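Local coordinates for protein L-Ribose isomerase (Acinetobacter, PDB 4Q0S) that probably interconverts the rare sugar L-ribose and its ketose L-ribulose, using a cobalt-occupied metal site inside a cupin barrel, at residues G87-T90 / G91-P94; A30-G33 / K34-Y38; Y58-K62 / N63-S67. One frame throughout, in Å; residues are numbered along the deposited sequence.

Overall arrangement
All three contacts are local, each where the chain turns or a helix ends. Contact 2, the end of helix 19-35, is the buried one, its centre about 18 Å from the centre of the chain; four good backbone bonds and a weak fifth span it, with leucine packing. Contact 3 is partly buried and wetter, with one weak backbone bond, two waters and a methionine on a phenylalanine face. Contact 1, also partly buried, has its centre about 28 Å from that of the chain, between strands 73-82 and 101-108, and consists of two 3-10 turns with thin apolar packing. Contacts 2 and 3 both touch the third subunit, contacts 1 and 2 the second; contacts 1 and 3 lie on opposite sides of the chain's centre.

Contact 1: residues G87-T90 / G91-P94; sequences GLPT and GAAP
Leu88 and Ala92 meet loosely across this bend, and the leucine can be followed outward atom by atom. Its CB points toward residues 91-94 and lies 4.5 Å from Ala92 CB. With CG set beside the backbone N (chi1 -76°), the branch passes the alanine methyl: Leu88 CG stands 4.8 Å from Ala92 CB, and both leucine methyls, CD1 and CD2, lie about 4.5 Å from that same CB, a loose touch. Pro89 comes a little closer from its own side, its ring carbon CG standing 4.1 Å from Ala92 CB.

The backbone does the firmer work. Ala92 N donates to Pro89 O at 3.0 Å, and Ala93 N to Thr90 O at 3.1 Å. The methyl of Ala93 lies beside the acceptor of the second bond, its CB 3.1 Å from Thr90 O.

A second subunit covers this loop: Lys196 of that subunit bonds Gly87 O, while its Tyr98 and Tyr95 pack on Pro89 and Ala92. The two successive i to i+3 bonds are the signature of a short 3-10 turn, here placed in a loop at a subunit interface.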
ATOM      1  N   GLY A  87     -26.192 -18.231  16.746  1.00 31.66           N
ATOM      2  CA  GLY A  87     -27.372 -17.626  16.162  1.00 31.57           C
ATOM      3  C   GLY A  87     -28.082 -18.485  15.134  1.00 32.43           C
ATOM      4  O   GLY A  87     -29.118 -18.086  14.600  1.00 33.25           O
ATOM      5  N   LEU A  88     -27.534 -19.659  14.849  1.00 32.68           N
ATOM      6  CA  LEU A  88     -28.145 -20.559  13.880  1.00 35.02           C
ATOM      7  C   LEU A  88     -29.282 -21.373  14.475  1.00 36.26           C
ATOM      8  O   LEU A  88     -29.246 -21.741  15.647  1.00 35.15           O
ATOM      9  CB  LEU A  88     -27.118 -21.551  13.337  1.00 35.44           C
ATOM     10  CG  LEU A  88     -26.086 -21.109  12.305  1.00 36.41           C
ATOM     11  CD1 LEU A  88     -25.169 -22.282  11.995  1.00 35.97           C
ATOM     12  CD2 LEU A  88     -26.790 -20.640  11.047  1.00 35.99           C
ATOM     13  N   PRO A  89     -30.324 -21.643  13.678  1.00 39.00           N
ATOM     14  CA  PRO A  89     -31.428 -22.447  14.209  1.00 39.16           C
ATOM     15  C   PRO A  89     -30.855 -23.853  14.364  1.00 39.55           C
ATOM     16  O   PRO A  89     -30.013 -24.267  13.567  1.00 39.59           O
ATOM     17  CB  PRO A  89     -32.486 -22.351  13.112  1.00 40.43           C
ATOM     18  CG  PRO A  89     -31.674 -22.122  11.863  1.00 42.83           C
ATOM     19  CD  PRO A  89     -30.643 -21.123  12.338  1.00 39.15           C
ATOM     20  N   THR A  90     -31.285 -24.574  15.392  1.00 40.65           N
ATOM     21  CA  THR A  90     -30.775 -25.922  15.649  1.00 41.79           C
ATOM     22  C   THR A  90     -30.814 -26.869  14.454  1.00 41.29           C
ATOM     23  O   THR A  90     -29.957 -27.742  14.324  1.00 40.92           O
ATOM     24  CB  THR A  90     -31.533 -26.585  16.812  1.00 42.37           C
ATOM     25  OG1 THR A  90     -32.903 -26.781  16.441  1.00 44.18           O
ATOM     26  CG2 THR A  90     -31.470 -25.702  18.050  1.00 43.71           C
ATOM     27  N   GLY A  91     -31.806 -26.703  13.588  1.00 41.95           N
ATOM     28  CA  GLY A  91     -31.912 -27.570  12.428  1.00 42.97           C
ATOM     29  C   GLY A  91     -30.733 -27.486  11.475  1.00 43.23           C
ATOM     30  O   GLY A  91     -30.397 -28.461  10.801  1.00 43.43           O
ATOM     31  N   ALA A  92     -30.097 -26.320  11.421  1.00 44.03           N
ATOM     32  CA  ALA A  92     -28.956 -26.097  10.541  1.00 43.95           C
ATOM     33  C   ALA A  92     -27.685 -26.774  11.040  1.00 44.36           C
ATOM     34  O   ALA A  92     -26.668 -26.775  10.350  1.00 45.23           O
ATOM     35  CB  ALA A  92     -28.716 -24.599  10.384  1.00 43.34           C
ATOM     36  N   ALA A  93     -27.748 -27.356  12.234  1.00 44.54           N
ATOM     37  CA  ALA A  93     -26.592 -28.019  12.836  1.00 45.28           C
ATOM     38  C   ALA A  93     -25.817 -28.981  11.930  1.00 45.80           C
ATOM     39  O   ALA A  93     -24.588 -28.918  11.857  1.00 45.97           O
ATOM     40  CB  ALA A  93     -27.021 -28.742  14.106  1.00 44.48           C
ATOM     41  N   PRO A  94     -26.516 -29.892  11.237  1.00 45.78           N
ATOM     42  CA  PRO A  94     -25.808 -30.833  10.365  1.00 45.68           C
ATOM     43  C   PRO A  94     -25.265 -30.236   9.057  1.00 45.48           C
ATOM     44  O   PRO A  94     -24.505 -30.889   8.342  1.00 44.53           O
ATOM     45  CB  PRO A  94     -26.849 -31.924  10.126  1.00 46.22           C
ATOM     46  CG  PRO A  94     -28.134 -31.155  10.127  1.00 46.47           C
ATOM     47  CD  PRO A  94     -27.956 -30.206  11.297  1.00 46.51           C
TER

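Contact 2: residues A30-G33 / K34-Y38; sequences AALG and KALRY
Ala30 O, Ala31 O and Leu32 O take the N-H groups of Lys34, Ala35 and Leu36 in successive i to i+4 bonds, and the chain then breaks out of the helix at Leu36. The last of these, Leu36 N to Leu32 O, is 3.1 Å long and the most bent of the three at 145°. Beyond it Gly33 O becomes the focus: Tyr38 N reaches it at 2.9 Å and nearly straight, at 167°, while Leu36 N adds a weak bond. Arg37 N bonds Lys34 O at 2.7 Å, and the positive phi of Arg37 then turns the chain so that Tyr38 N faces Gly33 O.

Among the side chains, Leu32 and Leu36 lie side by side and point the same way, Leu32 CG 4.1 Å from Leu36 CD1. Their first torsions differ: Leu32 sends CG opposite its backbone N (chi1 180°), whereas Leu36 keeps CG beside the N, where that carbon also rests 3.4 Å from Leu32 O. Lys34 lays its CG 3.2 Å from Ala30 O, then runs out extended. Tyr38 folds its CB against the Gly33 carbonyl, 3.5 Å from Gly33 O.

The polar ends serve other parts. Lys34 NZ makes a salt bridge to Asp208 of the third subunit, and Arg37 NH2 bonds Ala35 O of the fourth. Tyr38 OH is held by Asp103 and Ser79 within the chain, while Leu32 and Leu36 pack on Val212 of strand 211-217 and on Ala35 of the third subunit.

The 6-to-1 bond (Tyr38 N to Gly33 O) and the 5-to-2 bond (Arg37 N to Lys34 O), with Arg37 as the C-prime residue, form the Schellman motif that ends helix 19-35 where subunits of the tetramer meet.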
ATOM      1  N   ALA A  30       5.640 -12.867   6.163  1.00 20.99           N
ATOM      2  CA  ALA A  30       4.764 -12.111   7.045  1.00 22.18           C
ATOM      3  C   ALA A  30       4.997 -10.613   6.858  1.00 21.38           C
ATOM      4  O   ALA A  30       4.062  -9.820   6.929  1.00 20.93           O
ATOM      5  CB  ALA A  30       5.002 -12.514   8.502  1.00 21.85           C
ATOM      6  N   ALA A  31       6.247 -10.229   6.613  1.00 23.00           N
ATOM      7  CA  ALA A  31       6.580  -8.820   6.411  1.00 22.94           C
ATOM      8  C   ALA A  31       5.957  -8.367   5.097  1.00 21.43           C
ATOM      9  O   ALA A  31       5.402  -7.269   4.995  1.00 22.33           O
ATOM     10  CB  ALA A  31       8.109  -8.632   6.374  1.00 22.90           C
ATOM     11  N   LEU A  32       6.051  -9.220   4.083  1.00 22.60           N
ATOM     12  CA  LEU A  32       5.470  -8.898   2.787  1.00 19.33           C
ATOM     13  C   LEU A  32       3.963  -8.708   2.984  1.00 18.07           C
ATOM     14  O   LEU A  32       3.361  -7.767   2.457  1.00 19.13           O
ATOM     15  CB  LEU A  32       5.752 -10.032   1.796  1.00 19.80           C
ATOM     16  CG  LEU A  32       5.220  -9.889   0.368  1.00 18.48           C
ATOM     17  CD1 LEU A  32       5.827  -8.665  -0.302  1.00 19.63           C
ATOM     18  CD2 LEU A  32       5.575 -11.140  -0.426  1.00 21.10           C
ATOM     19  N   GLY A  33       3.357  -9.595   3.764  1.00 19.59           N
ATOM     20  CA  GLY A  33       1.934  -9.497   4.017  1.00 20.02           C
ATOM     21  C   GLY A  33       1.549  -8.180   4.662  1.00 19.47           C
ATOM     22  O   GLY A  33       0.564  -7.555   4.277  1.00 19.19           O
ATOM     23  N   LYS A  34       2.322  -7.761   5.657  1.00 21.89           N
ATOM     24  CA  LYS A  34       2.055  -6.508   6.346  1.00 22.92           C
ATOM     25  C   LYS A  34       2.173  -5.331   5.384  1.00 23.27           C
ATOM     26  O   LYS A  34       1.330  -4.433   5.382  1.00 22.35           O
ATOM     27  CB  LYS A  34       3.016  -6.354   7.527  1.00 26.15           C
ATOM     28  CG  LYS A  34       2.763  -7.402   8.594  1.00 29.15           C
ATOM     29  CD  LYS A  34       3.552  -7.151   9.851  1.00 33.69           C
ATOM     30  CE  LYS A  34       3.069  -8.077  10.957  1.00 35.69           C
ATOM     31  NZ  LYS A  34       3.634  -7.709  12.277  1.00 32.79           N
ATOM     32  N   ALA A  35       3.206  -5.349   4.550  1.00 22.60           N
ATOM     33  CA  ALA A  35       3.400  -4.285   3.575  1.00 23.14           C
ATOM     34  C   ALA A  35       2.161  -4.163   2.685  1.00 24.21           C
ATOM     35  O   ALA A  35       1.773  -3.063   2.290  1.00 25.39           O
ATOM     36  CB  ALA A  35       4.639  -4.578   2.714  1.00 18.02           C
ATOM     37  N   LEU A  36       1.542  -5.299   2.377  1.00 22.52           N
ATOM     38  CA  LEU A  36       0.358  -5.319   1.526  1.00 23.04           C
ATOM     39  C   LEU A  36      -0.913  -5.115   2.350  1.00 23.55           C
ATOM     40  O   LEU A  36      -2.025  -5.354   1.880  1.00 25.21           O
ATOM     41  CB  LEU A  36       0.296  -6.639   0.754  1.00 20.46           C
ATOM     42  CG  LEU A  36       1.472  -6.879  -0.198  1.00 24.52           C
ATOM     43  CD1 LEU A  36       1.532  -8.362  -0.601  1.00 21.05           C
ATOM     44  CD2 LEU A  36       1.340  -5.976  -1.427  1.00 23.53           C
ATOM     45  N   ARG A  37      -0.721  -4.670   3.585  1.00 22.49           N
ATOM     46  CA  ARG A  37      -1.803  -4.386   4.523  1.00 23.83           C
ATOM     47  C   ARG A  37      -2.670  -5.559   4.971  1.00 24.64           C
ATOM     48  O   ARG A  37      -3.858  -5.376   5.242  1.00 23.73           O
ATOM     49  CB  ARG A  37      -2.711  -3.273   3.975  1.00 24.83           C
ATOM     50  CG  ARG A  37      -1.985  -1.963   3.638  1.00 25.16           C
ATOM     51  CD  ARG A  37      -2.988  -0.892   3.197  1.00 26.84           C
ATOM     52  NE  ARG A  37      -2.349   0.388   2.885  1.00 28.14           N
ATOM     53  CZ  ARG A  37      -1.877   1.236   3.794  1.00 27.24           C
ATOM     54  NH1 ARG A  37      -1.966   0.948   5.084  1.00 31.81           N
ATOM     55  NH2 ARG A  37      -1.327   2.378   3.416  1.00 25.94           N
ATOM     56  N   TYR A  38      -2.104  -6.761   5.049  1.00 24.50           N
ATOM     57  CA  TYR A  38      -2.897  -7.887   5.544  1.00 24.95           C
ATOM     58  C   TYR A  38      -2.652  -7.850   7.061  1.00 24.87           C
ATOM     59  O   TYR A  38      -1.513  -7.698   7.506  1.00 25.87           O
ATOM     60  CB  TYR A  38      -2.429  -9.224   4.952  1.00 22.59           C
ATOM     61  CG  TYR A  38      -3.441 -10.330   5.182  1.00 23.54           C
ATOM     62  CD1 TYR A  38      -4.626 -10.386   4.437  1.00 22.49           C
ATOM     63  CD2 TYR A  38      -3.262 -11.263   6.200  1.00 20.91           C
ATOM     64  CE1 TYR A  38      -5.608 -11.346   4.709  1.00 23.87           C
ATOM     65  CE2 TYR A  38      -4.237 -12.220   6.485  1.00 24.17           C
ATOM     66  CZ  TYR A  38      -5.409 -12.258   5.737  1.00 23.81           C
ATOM     67  OH  TYR A  38      -6.379 -13.197   6.035  1.00 23.76           O
TER

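Contact 3: residues Y58-K62 / N63-S67; sequences YDAFK and NGMWS
Asn63 opens the segment by reaching back to Asp59 through water: its N donates to water 1 at 3.0 Å, and that water donates to Asp59 O.

Gly64 follows with positive phi, the first residue to leave the helical conformation. Its N makes a weak bond, 3.1 Å and strongly bent, to Ala60 O. Water 2 sits beside the carbonyls of both residues, 2.8 Å from Ala60 O. It can donate to Ala60 O and to Gly64 O, but it has more acceptors in reach than protons, so the two bonds may be shared in time.

Met65 carries the apolar part. Its chain bends at chi2 (-64°) and chi3, bringing the methyl back over the first segment. CE sits over one face of the Phe61 ring, 4.0 Å from the centroid and displaced toward the rim, a CH-pi contact; SD stands oblique to the same ring. The same methyl also touches the Ala60 methyl, Met65 CE to Ala60 CB 3.6 Å.

Trp66 places the loop at the third subunit, its NE1 bonding Glu28 there.

Ser67 closes the turn, its N bonding Gly64 O at 3.1 Å while OG hydrogen-bonds water 2. Glu69 is the joint hydrogen-bond partner of Asn63 ND2 and Ser67 OG.

Together these make a short, weakly bonded helical turn running into a type I beta turn from Gly64 to Ser67, with a Met-aromatic contact between Met65 and Phe61, both of which pack on Trp25 of helix 19-35.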
ATOM      1  N   TYR A  58      10.267 -31.430   0.119  1.00 34.94           N
ATOM      2  CA  TYR A  58      11.246 -30.688   0.895  1.00 36.03           C
ATOM      3  C   TYR A  58      12.441 -30.335   0.025  1.00 34.92           C
ATOM      4  O   TYR A  58      13.203 -29.426   0.348  1.00 35.19           O
ATOM      5  CB  TYR A  58      11.673 -31.508   2.110  1.00 35.29           C
ATOM      6  CG  TYR A  58      10.664 -31.433   3.228  1.00 36.67           C
ATOM      7  CD1 TYR A  58      10.652 -30.348   4.105  1.00 37.29           C
ATOM      8  CD2 TYR A  58       9.682 -32.412   3.378  1.00 37.71           C
ATOM      9  CE1 TYR A  58       9.688 -30.237   5.100  1.00 36.79           C
ATOM     10  CE2 TYR A  58       8.709 -32.309   4.369  1.00 37.13           C
ATOM     11  CZ  TYR A  58       8.716 -31.218   5.225  1.00 37.35           C
ATOM     12  OH  TYR A  58       7.734 -31.091   6.183  1.00 37.04           O
ATOM     13  N   ASP A  59      12.595 -31.040  -1.092  1.00 35.14           N
ATOM     14  CA  ASP A  59      13.700 -30.754  -1.997  1.00 36.44           C
ATOM     15  C   ASP A  59      13.561 -29.352  -2.575  1.00 36.31           C
ATOM     16  O   ASP A  59      14.435 -28.879  -3.298  1.00 36.50           O
ATOM     17  CB  ASP A  59      13.764 -31.771  -3.143  1.00 38.58           C
ATOM     18  CG  ASP A  59      14.523 -33.033  -2.767  1.00 40.47           C
ATOM     19  OD1 ASP A  59      15.496 -32.940  -1.989  1.00 41.25           O
ATOM     20  OD2 ASP A  59      14.159 -34.118  -3.265  1.00 43.92           O
ATOM     21  N   ALA A  60      12.450 -28.692  -2.273  1.00 34.78           N
ATOM     22  CA  ALA A  60      12.254 -27.338  -2.758  1.00 35.29           C
ATOM     23  C   ALA A  60      13.333 -26.476  -2.115  1.00 34.70           C
ATOM     24  O   ALA A  60      13.757 -25.468  -2.678  1.00 35.68           O
ATOM     25  CB  ALA A  60      10.875 -26.829  -2.366  1.00 34.73           C
ATOM     26  N   PHE A  61      13.784 -26.894  -0.937  1.00 34.63           N
ATOM     27  CA  PHE A  61      14.796 -26.155  -0.204  1.00 36.57           C
ATOM     28  C   PHE A  61      16.246 -26.525  -0.501  1.00 38.58           C
ATOM     29  O   PHE A  61      17.155 -26.134   0.234  1.00 39.75           O
ATOM     30  CB  PHE A  61      14.489 -26.235   1.292  1.00 36.00           C
ATOM     31  CG  PHE A  61      13.268 -25.441   1.682  1.00 36.44           C
ATOM     32  CD1 PHE A  61      13.359 -24.069   1.900  1.00 35.82           C
ATOM     33  CD2 PHE A  61      12.015 -26.046   1.733  1.00 35.65           C
ATOM     34  CE1 PHE A  61      12.214 -23.306   2.157  1.00 37.90           C
ATOM     35  CE2 PHE A  61      10.862 -25.295   1.988  1.00 35.23           C
ATOM     36  CZ  PHE A  61      10.962 -23.923   2.199  1.00 36.44           C
ATOM     37  N   LYS A  62      16.464 -27.270  -1.582  1.00 39.44           N
ATOM     38  CA  LYS A  62      17.824 -27.610  -1.983  1.00 39.83           C
ATOM     39  C   LYS A  62      18.369 -26.357  -2.664  1.00 38.73           C
ATOM     40  O   LYS A  62      19.492 -25.926  -2.397  1.00 39.17           O
ATOM     41  CB  LYS A  62      17.844 -28.786  -2.966  1.00 42.04           C
ATOM     42  CG  LYS A  62      18.010 -30.146  -2.308  1.00 47.22           C
ATOM     43  CD  LYS A  62      18.296 -31.235  -3.341  1.00 50.17           C
ATOM     44  CE  LYS A  62      18.598 -32.570  -2.665  1.00 53.31           C
ATOM     45  NZ  LYS A  62      18.860 -33.675  -3.641  1.00 56.37           N
ATOM     46  N   ASN A  63      17.562 -25.767  -3.543  1.00 36.47           N
ATOM     47  CA  ASN A  63      17.966 -24.550  -4.231  1.00 35.18           C
ATOM     48  C   ASN A  63      17.211 -23.328  -3.708  1.00 33.10           C
ATOM     49  O   ASN A  63      17.558 -22.188  -4.023  1.00 33.78           O
ATOM     50  CB  ASN A  63      17.784 -24.708  -5.739  1.00 36.01           C
ATOM     51  CG  ASN A  63      18.744 -25.727  -6.326  1.00 38.67           C
ATOM     52  OD1 ASN A  63      19.930 -25.732  -5.995  1.00 38.80           O
ATOM     53  ND2 ASN A  63      18.240 -26.592  -7.204  1.00 39.31           N
ATOM     54  N   GLY A  64      16.178 -23.570  -2.905  1.00 30.98           N
ATOM     55  CA  GLY A  64      15.428 -22.471  -2.321  1.00 28.87           C
ATOM     56  C   GLY A  64      14.190 -21.961  -3.041  1.00 28.12           C
ATOM     57  O   GLY A  64      13.942 -22.263  -4.209  1.00 25.47           O
ATOM     58  N   MET A  65      13.426 -21.148  -2.317  1.00 26.99           N
ATOM     59  CA  MET A  65      12.186 -20.572  -2.814  1.00 27.63           C
ATOM     60  C   MET A  65      12.309 -19.597  -3.984  1.00 27.30           C
ATOM     61  O   MET A  65      11.298 -19.175  -4.540  1.00 28.00           O
ATOM     62  CB  MET A  65      11.436 -19.918  -1.656  1.00 27.91           C
ATOM     63  CG  MET A  65      10.767 -20.911  -0.716  1.00 28.17           C
ATOM     64  SD  MET A  65       9.454 -21.861  -1.557  1.00 33.29           S
ATOM     65  CE  MET A  65      10.081 -23.510  -1.354  1.00 34.02           C
ATOM     66  N   TRP A  66      13.526 -19.225  -4.366  1.00 28.11           N
ATOM     67  CA  TRP A  66      13.687 -18.336  -5.512  1.00 27.48           C
ATOM     68  C   TRP A  66      14.319 -19.057  -6.690  1.00 28.03           C
ATOM     69  O   TRP A  66      14.706 -18.430  -7.675  1.00 29.28           O
ATOM     70  CB  TRP A  66      14.500 -17.082  -5.148  1.00 27.78           C
ATOM     71  CG  TRP A  66      13.663 -16.070  -4.404  1.00 24.66           C
ATOM     72  CD1 TRP A  66      13.478 -15.993  -3.051  1.00 23.86           C
ATOM     73  CD2 TRP A  66      12.788 -15.094  -4.982  1.00 24.10           C
ATOM     74  NE1 TRP A  66      12.534 -15.036  -2.754  1.00 23.53           N
ATOM     75  CE2 TRP A  66      12.094 -14.470  -3.920  1.00 23.01           C
ATOM     76  CE3 TRP A  66      12.515 -14.689  -6.298  1.00 23.98           C
ATOM     77  CZ2 TRP A  66      11.141 -13.461  -4.133  1.00 23.85           C
ATOM     78  CZ3 TRP A  66      11.566 -13.688  -6.507  1.00 24.60           C
ATOM     79  CH2 TRP A  66      10.893 -13.089  -5.430  1.00 22.57           C
ATOM     80  N   SER A  67      14.416 -20.380  -6.596  1.00 28.77           N
ATOM     81  CA  SER A  67      14.996 -21.166  -7.680  1.00 30.44           C
ATOM     82  C   SER A  67      14.056 -21.180  -8.887  1.00 30.42           C
ATOM     83  O   SER A  67      14.504 -21.247 -10.029  1.00 30.50           O
ATOM     84  CB  SER A  67      15.268 -22.606  -7.225  1.00 31.04           C
ATOM     85  OG  SER A  67      14.071 -23.359  -7.126  1.00 31.31           O
TER
HETATM   86  O   HOH W   1      15.341 -27.144  -4.956  1.00 34.37           O
HETATM   87  O   HOH W   2      13.069 -24.896  -5.284  1.00 29.46           O